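Local coordinates for protein ribosomal RNA small subunit methyltransferase E (Thermotoga maritima, PDB 1Z85) that probably methylates the N3 position of a specific uridine in 16S ribosomal RNA within the assembled 30S subunit, using S-adenosyl-L-methionine as methyl donor, at residues S56-L61 with K75-E80; L87-P92 with L109-I114. One frame throughout, in Å; residues are numbered along the deposited sequence.

Interaction 1 and interaction 2 lie one after the other along the chain and belong to different parts of the protein. Interaction 1 is an antiparallel hairpin pairing in the PUA-like part, partly buried; interaction 2 is a parallel pairing inside the methyltransferase domain of the SPOUT clan, whose fold is the alpha/beta knot, and is buried. Their centres stand 26 Å apart and their nearest atoms about 7 Å, so the two do not touch. Strand 87-92 of the second is the next strand in the chain after strand 69-78 of the first. Arg144 comes close to both: it touches Glu80 at the end of 75-80 and donates to the carbonyl of Val111 in interaction 2.

Interaction 1 of 2, residues S56-L61 with K75-E80; sequences SYTCIL and KVEEKE
Tyr57 and Val76 meet where strands 55-64 and 69-78 form an antiparallel beta hairpin of the PUA-like domain. They are a non-hydrogen-bonded pair, and their side chains lie side by side, pointing the same way. CG of Tyr57 is anti to its own carbonyl carbon (chi1 -52°), a setting that brings CD2 within 3.6 Å of Val76 CG2, an oblique approach to the ring. A branched valine suits this spot because both methyls lie near CD2 and CE2 of the ring, while the phenol OH bonds to Asp51.

The flanking pairs, Ser56 with Glu77 and Thr58 with Lys75, are hydrogen-bonded through their backbones in both directions; Ser56 N to Glu77 O is 2.8 Å. Their side chains occupy the other face. There CB of Ser56 rests 3.7 Å from Lys79 CD, a small residue beside a long aliphatic chain, and its OG bonds to Glu48. Lys79 NZ forms a salt bridge with Glu77 OE2 at 3.3 Å, though its hydrogen bond is weak. At the other carboxylate oxygen of Glu77, a water lies 3.0 Å from OE1 and 2.9 Å from Thr58 OG1, with more acceptors round it than it has protons.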
ATOM      1  N   SER B  56      -9.870  27.261   2.545  1.00 39.66           N
ATOM      2  CA  SER B  56     -10.540  27.008   1.284  1.00 39.89           C
ATOM      3  C   SER B  56     -11.070  28.344   0.728  1.00 38.87           C
ATOM      4  O   SER B  56     -11.638  29.155   1.474  1.00 35.41           O
ATOM      5  CB  SER B  56     -11.683  26.001   1.498  1.00 38.83           C
ATOM      6  OG  SER B  56     -12.455  25.832   0.327  1.00 37.25           O
ATOM      7  N   TYR B  57     -10.885  28.564  -0.573  1.00 37.32           N
ATOM      8  CA  TYR B  57     -11.406  29.753  -1.241  1.00 37.82           C
ATOM      9  C   TYR B  57     -12.320  29.361  -2.409  1.00 38.48           C
ATOM     10  O   TYR B  57     -11.953  28.578  -3.286  1.00 38.95           O
ATOM     11  CB  TYR B  57     -10.268  30.658  -1.735  1.00 38.64           C
ATOM     12  CG  TYR B  57      -9.259  30.999  -0.658  1.00 42.16           C
ATOM     13  CD1 TYR B  57      -8.187  30.138  -0.377  1.00 43.98           C
ATOM     14  CD2 TYR B  57      -9.384  32.159   0.103  1.00 45.81           C
ATOM     15  CE1 TYR B  57      -7.269  30.438   0.629  1.00 44.52           C
ATOM     16  CE2 TYR B  57      -8.455  32.476   1.110  1.00 41.47           C
ATOM     17  CZ  TYR B  57      -7.411  31.614   1.368  1.00 38.03           C
ATOM     18  OH  TYR B  57      -6.502  31.913   2.348  1.00 38.54           O
ATOM     19  N   THR B  58     -13.529  29.889  -2.396  1.00 37.78           N
ATOM     20  CA  THR B  58     -14.425  29.758  -3.518  1.00 38.18           C
ATOM     21  C   THR B  58     -14.244  31.035  -4.303  1.00 38.95           C
ATOM     22  O   THR B  58     -14.355  32.130  -3.745  1.00 38.32           O
ATOM     23  CB  THR B  58     -15.851  29.586  -3.040  1.00 39.66           C
ATOM     24  OG1 THR B  58     -15.901  28.456  -2.153  1.00 42.35           O
ATOM     25  CG2 THR B  58     -16.819  29.389  -4.220  1.00 38.75           C
ATOM     26  N   CYS B  59     -13.910  30.876  -5.582  1.00 40.76           N
ATOM     27  CA  CYS B  59     -13.475  31.986  -6.430  1.00 43.24           C
ATOM     28  C   CYS B  59     -14.124  31.957  -7.822  1.00 43.95           C
ATOM     29  O   CYS B  59     -14.594  30.917  -8.293  1.00 41.34           O
ATOM     30  CB  CYS B  59     -11.944  31.976  -6.610  1.00 44.85           C
ATOM     31  SG  CYS B  59     -10.957  31.659  -5.131  1.00 45.51           S
ATOM     32  N   ILE B  60     -14.150  33.124  -8.457  1.00 45.57           N
ATOM     33  CA  ILE B  60     -14.522  33.247  -9.859  1.00 46.62           C
ATOM     34  C   ILE B  60     -13.254  33.513 -10.678  1.00 46.76           C
ATOM     35  O   ILE B  60     -12.546  34.491 -10.445  1.00 46.61           O
ATOM     36  CB  ILE B  60     -15.548  34.372 -10.085  1.00 45.45           C
ATOM     37  CG1 ILE B  60     -16.702  34.243  -9.077  1.00 42.54           C
ATOM     38  CG2 ILE B  60     -16.034  34.340 -11.546  1.00 47.47           C
ATOM     39  CD1 ILE B  60     -17.953  35.067  -9.409  1.00 49.54           C
ATOM     40  N   LEU B  61     -12.975  32.631 -11.632  1.00 48.47           N
ATOM     41  CA  LEU B  61     -11.789  32.747 -12.488  1.00 49.37           C
ATOM     42  C   LEU B  61     -11.902  34.009 -13.338  1.00 50.32           C
ATOM     43  O   LEU B  61     -12.956  34.250 -13.940  1.00 49.53           O
ATOM     44  CB  LEU B  61     -11.644  31.492 -13.374  1.00 49.28           C
ATOM     45  CG  LEU B  61     -10.369  31.268 -14.206  1.00 49.39           C
ATOM     46  CD1 LEU B  61      -9.114  31.317 -13.338  1.00 49.70           C
ATOM     47  CD2 LEU B  61     -10.415  29.929 -14.963  1.00 49.93           C
ATOM     48  N   LYS B  75     -15.787  33.434  -1.204  1.00 37.27           N
ATOM     49  CA  LYS B  75     -15.996  32.862   0.124  1.00 35.31           C
ATOM     50  C   LYS B  75     -14.706  32.222   0.599  1.00 35.30           C
ATOM     51  O   LYS B  75     -13.934  31.668  -0.201  1.00 35.37           O
ATOM     52  CB  LYS B  75     -17.159  31.851   0.088  1.00 35.16           C
ATOM     53  CG  LYS B  75     -17.705  31.414   1.463  1.00 37.18           C
ATOM     54  CD  LYS B  75     -18.888  30.446   1.329  1.00 36.20           C
ATOM     55  CE  LYS B  75     -19.196  29.694   2.645  1.00 40.53           C
ATOM     56  NZ  LYS B  75     -20.196  30.393   3.496  1.00 48.02           N
ATOM     57  N   VAL B  76     -14.444  32.353   1.894  1.00 35.54           N
ATOM     58  CA  VAL B  76     -13.331  31.665   2.557  1.00 37.00           C
ATOM     59  C   VAL B  76     -13.920  30.818   3.668  1.00 38.83           C
ATOM     60  O   VAL B  76     -14.823  31.274   4.400  1.00 38.97           O
ATOM     61  CB  VAL B  76     -12.340  32.648   3.216  1.00 37.03           C
ATOM     62  CG1 VAL B  76     -11.138  31.887   3.829  1.00 41.19           C
ATOM     63  CG2 VAL B  76     -11.881  33.706   2.218  1.00 39.79           C
ATOM     64  N   GLU B  77     -13.437  29.591   3.786  1.00 38.76           N
ATOM     65  CA  GLU B  77     -13.701  28.774   4.962  1.00 42.84           C
ATOM     66  C   GLU B  77     -12.367  28.230   5.447  1.00 41.85           C
ATOM     67  O   GLU B  77     -11.599  27.686   4.653  1.00 41.63           O
ATOM     68  CB  GLU B  77     -14.613  27.582   4.636  1.00 44.02           C
ATOM     69  CG  GLU B  77     -15.959  27.916   4.010  1.00 48.95           C
ATOM     70  CD  GLU B  77     -16.486  26.766   3.147  1.00 49.16           C
ATOM     71  OE1 GLU B  77     -16.075  26.688   1.961  1.00 49.83           O
ATOM     72  OE2 GLU B  77     -17.306  25.951   3.661  1.00 55.82           O
ATOM     73  N   GLU B  78     -12.096  28.401   6.738  1.00 42.15           N
ATOM     74  CA  GLU B  78     -11.042  27.666   7.426  1.00 43.64           C
ATOM     75  C   GLU B  78     -11.472  26.200   7.513  1.00 43.63           C
ATOM     76  O   GLU B  78     -12.503  25.872   8.120  1.00 41.87           O
ATOM     77  CB  GLU B  78     -10.832  28.221   8.826  1.00 43.60           C
ATOM     78  CG  GLU B  78      -9.699  27.558   9.598  1.00 48.45           C
ATOM     79  CD  GLU B  78      -9.509  28.165  10.978  1.00 46.97           C
ATOM     80  OE1 GLU B  78     -10.531  28.505  11.626  1.00 51.37           O
ATOM     81  OE2 GLU B  78      -8.337  28.295  11.407  1.00 53.79           O
ATOM     82  N   LYS B  79     -10.687  25.324   6.893  1.00 43.08           N
ATOM     83  CA  LYS B  79     -11.046  23.916   6.756  1.00 42.93           C
ATOM     84  C   LYS B  79     -10.268  23.013   7.724  1.00 42.24           C
ATOM     85  O   LYS B  79     -10.775  21.992   8.128  1.00 40.98           O
ATOM     86  CB  LYS B  79     -10.829  23.474   5.297  1.00 44.52           C
ATOM     87  CG  LYS B  79     -12.005  22.716   4.658  1.00 51.57           C
ATOM     88  CD  LYS B  79     -13.056  23.622   4.027  1.00 42.64           C
ATOM     89  CE  LYS B  79     -14.225  22.783   3.532  1.00 51.62           C
ATOM     90  NZ  LYS B  79     -15.263  23.567   2.802  1.00 49.22           N
ATOM     91  N   GLU B  80      -9.039  23.382   8.081  1.00 45.23           N
ATOM     92  CA  GLU B  80      -8.195  22.563   8.974  1.00 47.97           C
ATOM     93  C   GLU B  80      -7.339  23.502   9.808  1.00 49.67           C
ATOM     94  O   GLU B  80      -6.785  24.481   9.259  1.00 50.34           O
ATOM     95  CB  GLU B  80      -7.265  21.619   8.172  1.00 47.36           C
ATOM     96  CG  GLU B  80      -7.936  20.349   7.562  1.00 53.34           C
ATOM     97  CD  GLU B  80      -7.100  19.673   6.435  1.00 53.57           C
ATOM     98  OE1 GLU B  80      -5.859  19.524   6.634  1.00 44.04           O
ATOM     99  OE2 GLU B  80      -7.707  19.282   5.375  1.00 37.88           O
TER
HETATM  100  O   HOH W   1     -14.680  28.792   0.432  1.00 54.95           O

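Interaction 2 of 2, residues L87-P92 with L109-I114; sequences LSVVVP and LGVDEI
Leu87 and Asp112 grip each other at the start of a parallel strand pairing, part of the beta-alpha-beta unit of strand 87-92, helix 96-108 and strand 113-117 in the alpha/beta knot domain. Of the polar contacts, the side-chain one is nearly straight: Leu87 N donates to Asp112 OD2 at 3.0 Å (169° at the hydrogen), and OD2 receives it on its anti lone pair. With chi1 at -61°, CG of Asp112 stands beside its backbone N, anti to the carbonyl carbon, and the short side chain reaches back to the strand's first amide. OD2 also has a salt bridge with Lys233. With an alanine here, the Leu87 N-H would probably lose this acceptor and Lys233 would be left without this carboxylate.

Backbone bonds continue the grip. Leu87 O accepts from Asp112 N at 2.9 Å and from Glu113 N at 3.3 Å, while Val89 N donates to Glu113 O at 3.0 Å.

The apolar contacts centre on Val111. Its CG2 wedges between two neighbours, 3.7 Å from Leu87 CD2 and only 3.4 Å from Val89 CG2, a tight methyl pair; its side chain crosses both partners at about a right angle. A branched residue suits this packing because the second methyl, CG1, also touches Val89 CG2, at 3.7 Å, and lies against Leu87 O. Farther along, Val91 CG2 meets Ile114 CG2 at 3.6 Å.

Gly110 is the C-prime residue of a Schellman motif that ends helix 96-108 and turns the chain toward strand 113-117; its positive phi (74°) favours glycine, which has no side chain. That helix covers the apolar face, where Cys106 touches Val89 and Ile114 and Leu102 touches Val91, while strand 182-186 pairs with strand 87-92 along its other edge.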
ATOM      1  N   LEU B  87       2.430  14.440  14.132  1.00 39.67           N
ATOM      2  CA  LEU B  87       3.037  13.220  13.627  1.00 37.35           C
ATOM      3  C   LEU B  87       4.129  13.610  12.623  1.00 37.25           C
ATOM      4  O   LEU B  87       3.864  14.255  11.607  1.00 40.73           O
ATOM      5  CB  LEU B  87       1.962  12.356  12.983  1.00 37.67           C
ATOM      6  CG  LEU B  87       2.480  11.097  12.268  1.00 40.74           C
ATOM      7  CD1 LEU B  87       3.204  10.173  13.221  1.00 48.03           C
ATOM      8  CD2 LEU B  87       1.340  10.387  11.622  1.00 41.23           C
ATOM      9  N   SER B  88       5.358  13.222  12.914  1.00 35.43           N
ATOM     10  CA  SER B  88       6.510  13.560  12.066  1.00 36.93           C
ATOM     11  C   SER B  88       7.079  12.256  11.476  1.00 40.03           C
ATOM     12  O   SER B  88       7.051  11.219  12.132  1.00 39.51           O
ATOM     13  CB  SER B  88       7.585  14.312  12.875  1.00 36.83           C
ATOM     14  OG  SER B  88       7.029  15.477  13.467  1.00 35.16           O
ATOM     15  N   VAL B  89       7.567  12.322  10.237  1.00 41.20           N
ATOM     16  CA  VAL B  89       8.226  11.196   9.607  1.00 39.27           C
ATOM     17  C   VAL B  89       9.572  11.650   9.053  1.00 38.45           C
ATOM     18  O   VAL B  89       9.665  12.675   8.391  1.00 41.64           O
ATOM     19  CB  VAL B  89       7.334  10.610   8.484  1.00 35.32           C
ATOM     20  CG1 VAL B  89       7.989   9.469   7.806  1.00 43.41           C
ATOM     21  CG2 VAL B  89       5.955  10.091   9.062  1.00 35.13           C
ATOM     22  N   VAL B  90      10.609  10.860   9.299  1.00 39.16           N
ATOM     23  CA  VAL B  90      11.910  11.045   8.640  1.00 37.53           C
ATOM     24  C   VAL B  90      11.933  10.151   7.420  1.00 35.78           C
ATOM     25  O   VAL B  90      11.834   8.915   7.557  1.00 39.63           O
ATOM     26  CB  VAL B  90      13.060  10.662   9.531  1.00 36.72           C
ATOM     27  CG1 VAL B  90      14.362  10.780   8.789  1.00 36.66           C
ATOM     28  CG2 VAL B  90      13.045  11.545  10.769  1.00 41.66           C
ATOM     29  N   VAL B  91      11.937  10.803   6.247  1.00 36.53           N
ATOM     30  CA  VAL B  91      12.000  10.173   4.920  1.00 35.59           C
ATOM     31  C   VAL B  91      13.458  10.149   4.433  1.00 38.78           C
ATOM     32  O   VAL B  91      14.155  11.180   4.430  1.00 39.20           O
ATOM     33  CB  VAL B  91      11.103  10.923   3.936  1.00 40.62           C
ATOM     34  CG1 VAL B  91      11.254  10.408   2.459  1.00 40.38           C
ATOM     35  CG2 VAL B  91       9.622  10.837   4.406  1.00 39.42           C
ATOM     36  N   PRO B  92      13.961   8.952   4.090  1.00 39.16           N
ATOM     37  CA  PRO B  92      15.303   8.865   3.559  1.00 36.46           C
ATOM     38  C   PRO B  92      15.386   9.498   2.169  1.00 38.18           C
ATOM     39  O   PRO B  92      14.475   9.305   1.345  1.00 37.53           O
ATOM     40  CB  PRO B  92      15.576   7.360   3.500  1.00 37.54           C
ATOM     41  CG  PRO B  92      14.213   6.719   3.444  1.00 43.83           C
ATOM     42  CD  PRO B  92      13.292   7.638   4.193  1.00 39.24           C
ATOM     43  N   LEU B 109      -1.668   9.915   4.737  1.00 37.16           N
ATOM     44  CA  LEU B 109      -1.843   9.336   6.063  1.00 36.86           C
ATOM     45  C   LEU B 109      -1.813  10.348   7.193  1.00 37.13           C
ATOM     46  O   LEU B 109      -1.619   9.983   8.371  1.00 35.91           O
ATOM     47  CB  LEU B 109      -0.748   8.271   6.329  1.00 37.77           C
ATOM     48  CG  LEU B 109      -0.815   7.080   5.347  1.00 35.08           C
ATOM     49  CD1 LEU B 109       0.370   6.159   5.474  1.00 32.08           C
ATOM     50  CD2 LEU B 109      -2.110   6.313   5.553  1.00 37.72           C
ATOM     51  N   GLY B 110      -1.983  11.610   6.867  1.00 38.01           N
ATOM     52  CA  GLY B 110      -2.112  12.621   7.898  1.00 39.64           C
ATOM     53  C   GLY B 110      -0.856  13.017   8.660  1.00 43.44           C
ATOM     54  O   GLY B 110      -0.932  13.634   9.724  1.00 43.17           O
ATOM     55  N   VAL B 111       0.306  12.699   8.131  1.00 40.64           N
ATOM     56  CA  VAL B 111       1.553  13.211   8.694  1.00 38.13           C
ATOM     57  C   VAL B 111       1.595  14.742   8.607  1.00 40.50           C
ATOM     58  O   VAL B 111       1.198  15.327   7.592  1.00 40.35           O
ATOM     59  CB  VAL B 111       2.776  12.566   7.978  1.00 37.58           C
ATOM     60  CG1 VAL B 111       4.068  13.235   8.323  1.00 41.93           C
ATOM     61  CG2 VAL B 111       2.824  11.061   8.250  1.00 39.13           C
ATOM     62  N   ASP B 112       2.046  15.371   9.698  1.00 37.66           N
ATOM     63  CA  ASP B 112       2.143  16.849   9.825  1.00 40.42           C
ATOM     64  C   ASP B 112       3.476  17.452   9.378  1.00 41.06           C
ATOM     65  O   ASP B 112       3.495  18.543   8.839  1.00 40.41           O
ATOM     66  CB  ASP B 112       1.866  17.274  11.284  1.00 38.22           C
ATOM     67  CG  ASP B 112       0.481  16.876  11.737  1.00 41.72           C
ATOM     68  OD1 ASP B 112      -0.516  17.291  11.115  1.00 49.06           O
ATOM     69  OD2 ASP B 112       0.380  16.095  12.683  1.00 40.44           O
ATOM     70  N   GLU B 113       4.582  16.722   9.589  1.00 40.90           N
ATOM     71  CA  GLU B 113       5.930  17.164   9.183  1.00 43.88           C
ATOM     72  C   GLU B 113       6.770  16.056   8.557  1.00 42.14           C
ATOM     73  O   GLU B 113       6.875  14.978   9.117  1.00 39.21           O
ATOM     74  CB  GLU B 113       6.720  17.717  10.373  1.00 41.76           C
ATOM     75  CG  GLU B 113       5.982  18.783  11.127  1.00 59.40           C
ATOM     76  CD  GLU B 113       6.796  20.082  11.355  1.00 76.95           C
ATOM     77  OE1 GLU B 113       7.897  20.297  10.716  1.00 66.80           O
ATOM     78  OE2 GLU B 113       6.265  20.902  12.165  1.00 82.29           O
ATOM     79  N   ILE B 114       7.358  16.348   7.393  1.00 39.92           N
ATOM     80  CA  ILE B 114       8.312  15.459   6.730  1.00 40.33           C
ATOM     81  C   ILE B 114       9.745  16.041   6.907  1.00 43.79           C
ATOM     82  O   ILE B 114       9.981  17.247   6.724  1.00 44.36           O
ATOM     83  CB  ILE B 114       7.976  15.357   5.256  1.00 39.88           C
ATOM     84  CG1 ILE B 114       6.491  15.006   5.101  1.00 43.43           C
ATOM     85  CG2 ILE B 114       8.898  14.351   4.556  1.00 36.77           C
ATOM     86  CD1 ILE B 114       6.028  14.923   3.677  1.00 48.89           C
TER